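Side-chain contact in putative protease (Parabacteroides distasonis ATCC 8503, PDB 3KD4), which is a putative exported protease whose substrate and cellular role remain unknown: residues Trp404-Leu409 and Asn415-Pro420. Sequence-based numbering, arbitrary orientation.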
loop_
_atom_site.group_PDB
_atom_site.type_symbol
_atom_site.label_atom_id
_atom_site.label_comp_id
_atom_site.label_asym_id
_atom_site.label_seq_id
_atom_site.Cartn_x
_atom_site.Cartn_y
_atom_site.Cartn_z
ATOM N N TRP A 404 -14.760 -6.543 -1.063
ATOM C CA TRP A 404 -13.384 -7.041 -1.094
ATOM C C TRP A 404 -12.963 -7.684 -2.416
ATOM O O TRP A 404 -11.795 -8.038 -2.593
ATOM C CB TRP A 404 -13.136 -8.026 0.037
ATOM C CG TRP A 404 -13.128 -7.446 1.384
ATOM C CD1 TRP A 404 -13.228 -6.113 1.735
ATOM C CD2 TRP A 404 -12.898 -8.156 2.587
ATOM N NE1 TRP A 404 -13.121 -5.981 3.092
ATOM C CE2 TRP A 404 -12.899 -7.216 3.637
ATOM C CE3 TRP A 404 -12.695 -9.498 2.884
ATOM C CZ2 TRP A 404 -12.709 -7.589 4.971
ATOM C CZ3 TRP A 404 -12.516 -9.871 4.200
ATOM C CH2 TRP A 404 -12.511 -8.922 5.227
ATOM N N GLY A 405 -13.897 -7.873 -3.334
ATOM C CA GLY A 405 -13.557 -8.417 -4.634
ATOM C C GLY A 405 -13.292 -9.904 -4.611
ATOM O O GLY A 405 -12.556 -10.406 -5.450
HETATM N N MSE A 406 -13.926 -10.620 -3.676
HETATM C CA MSE A 406 -13.638 -12.032 -3.430
HETATM C C MSE A 406 -14.800 -12.950 -3.781
HETATM O O MSE A 406 -14.895 -14.048 -3.238
HETATM C CB MSE A 406 -13.276 -12.272 -1.947
HETATM C CG MSE A 406 -12.019 -11.563 -1.505
HETATM SE SE MSE A 406 -11.563 -12.033 0.268
HETATM C CE MSE A 406 -9.951 -10.917 0.434
ATOM N N SER A 407 -15.664 -12.532 -4.688
ATOM C CA SER A 407 -16.829 -13.349 -5.012
ATOM C C SER A 407 -16.453 -14.518 -5.912
ATOM O O SER A 407 -17.223 -15.454 -6.015
ATOM C CB SER A 407 -17.934 -12.529 -5.653
ATOM O OG SER A 407 -17.529 -12.099 -6.937
ATOM N N ALA A 408 -15.256 -14.505 -6.501
ATOM C CA ALA A 408 -14.803 -15.596 -7.334
ATOM C C ALA A 408 -13.411 -16.114 -6.947
ATOM O O ALA A 408 -12.507 -16.097 -7.774
ATOM C CB ALA A 408 -14.829 -15.180 -8.821
ATOM N N LEU A 409 -13.268 -16.641 -5.729
ATOM C CA LEU A 409 -11.991 -17.158 -5.250
ATOM C C LEU A 409 -11.637 -18.489 -5.902
ATOM O O LEU A 409 -12.467 -19.370 -5.973
ATOM C CB LEU A 409 -12.020 -17.340 -3.733
ATOM C CG LEU A 409 -12.011 -16.034 -2.936
ATOM C CD1 LEU A 409 -12.175 -16.335 -1.467
ATOM C CD2 LEU A 409 -10.703 -15.286 -3.220
ATOM N N ASN A 415 0.116 -19.240 -2.498
ATOM C CA ASN A 415 0.694 -18.247 -1.584
ATOM C C ASN A 415 -0.217 -17.954 -0.415
ATOM O O ASN A 415 -1.389 -18.324 -0.430
ATOM C CB ASN A 415 0.988 -16.963 -2.343
ATOM C CG ASN A 415 2.056 -17.163 -3.385
ATOM O OD1 ASN A 415 1.775 -17.349 -4.565
ATOM N ND2 ASN A 415 3.283 -17.210 -2.937
ATOM N N LEU A 416 0.328 -17.304 0.603
ATOM C CA LEU A 416 -0.477 -16.826 1.708
ATOM C C LEU A 416 -1.599 -15.992 1.203
ATOM O O LEU A 416 -1.440 -15.246 0.237
ATOM C CB LEU A 416 0.335 -15.992 2.678
ATOM C CG LEU A 416 1.374 -16.742 3.518
ATOM C CD1 LEU A 416 2.092 -15.724 4.423
ATOM C CD2 LEU A 416 0.728 -17.847 4.355
ATOM N N PHE A 417 -2.727 -16.134 1.894
ATOM C CA PHE A 417 -3.949 -15.417 1.626
ATOM C C PHE A 417 -4.190 -14.426 2.762
ATOM O O PHE A 417 -4.148 -14.822 3.921
ATOM C CB PHE A 417 -5.071 -16.449 1.567
ATOM C CG PHE A 417 -6.397 -15.876 1.261
ATOM C CD1 PHE A 417 -6.616 -15.244 0.063
ATOM C CD2 PHE A 417 -7.437 -15.977 2.160
ATOM C CE1 PHE A 417 -7.864 -14.705 -0.234
ATOM C CE2 PHE A 417 -8.711 -15.441 1.850
ATOM C CZ PHE A 417 -8.897 -14.799 0.660
ATOM N N GLU A 418 -4.433 -13.161 2.451
ATOM C CA GLU A 418 -4.583 -12.123 3.490
ATOM C C GLU A 418 -5.825 -11.315 3.308
ATOM O O GLU A 418 -6.104 -10.854 2.210
ATOM C CB GLU A 418 -3.361 -11.164 3.455
ATOM C CG GLU A 418 -3.279 -10.163 4.620
ATOM C CD GLU A 418 -2.012 -9.347 4.565
ATOM O OE1 GLU A 418 -1.042 -9.768 5.199
ATOM O OE2 GLU A 418 -1.967 -8.322 3.855
ATOM N N LEU A 419 -6.564 -11.114 4.394
ATOM C CA LEU A 419 -7.764 -10.300 4.380
ATOM C C LEU A 419 -7.416 -8.856 4.732
ATOM O O LEU A 419 -6.468 -8.616 5.475
ATOM C CB LEU A 419 -8.741 -10.822 5.420
ATOM C CG LEU A 419 -9.128 -12.300 5.373
ATOM C CD1 LEU A 419 -10.169 -12.513 6.465
ATOM C CD2 LEU A 419 -9.691 -12.671 3.997
ATOM N N PRO A 420 -8.195 -7.884 4.226
ATOM C CA PRO A 420 -7.918 -6.487 4.560
ATOM C C PRO A 420 -8.043 -6.206 6.064
ATOM O O PRO A 420 -7.295 -5.392 6.600
ATOM C CB PRO A 420 -8.995 -5.720 3.779
ATOM C CG PRO A 420 -9.524 -6.646 2.781
ATOM C CD PRO A 420 -9.320 -8.024 3.284
#
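Pro420 sets its CD-CG side down on one face of the Trp404 indole, its ring tilted against it, and this is the tight part of the contact: Pro420 CD stands 3.5 Å from the centroid of the six-membered ring of Trp404, 5° off its normal, which meets the definition of a CH-pi interaction. Pro420 CG sits over the same face, 3.5 Å from Trp404 CE2 near the ring fusion. The chi1 of Trp404 (-69°) places CG anti to the carbonyl carbon and directs the indole at the proline. Beyond the six-membered ring, Leu419 CD2 approaches Trp404 CZ3 at 4.0 Å.

Met406, present as selenomethionine, carries the packing inward. Its chain runs extended past CG, with chi3 at -179°, so that the terminal methyl CE reaches Leu419 CD2 at 4.0 Å while SE lies 3.9 Å from Phe417 CZ, an oblique Met-aromatic contact. The closest packing thus sits at the more exposed margin, and the buried cluster of Met406, Phe417 and Leu419 is looser. Loosest is partly exposed Leu409, whose CD2 meets Phe417 CE1 at 4.2 Å.

Both segments lie within the DUF3858 family region, where the loop between strands 389-393 and 417-418 folds back onto the short strand 417-418, itself paired antiparallel with 478-479. Ile491 of helix 481-495 touches Met406 and Phe417, and Leu474 of strand 465-474 touches Trp404 and Leu419. Replacing Trp404 with an alanine would probably leave Pro420 without its aromatic partner and open a gap beside Leu419.

Glu418 points its CB away from the 404-409 loop, and its carboxylate is engaged by Arg349 and Gln478. No hydrogen bond joins the two segments, which implies plain structural packing, the loop held here by apolar and CH-pi contact.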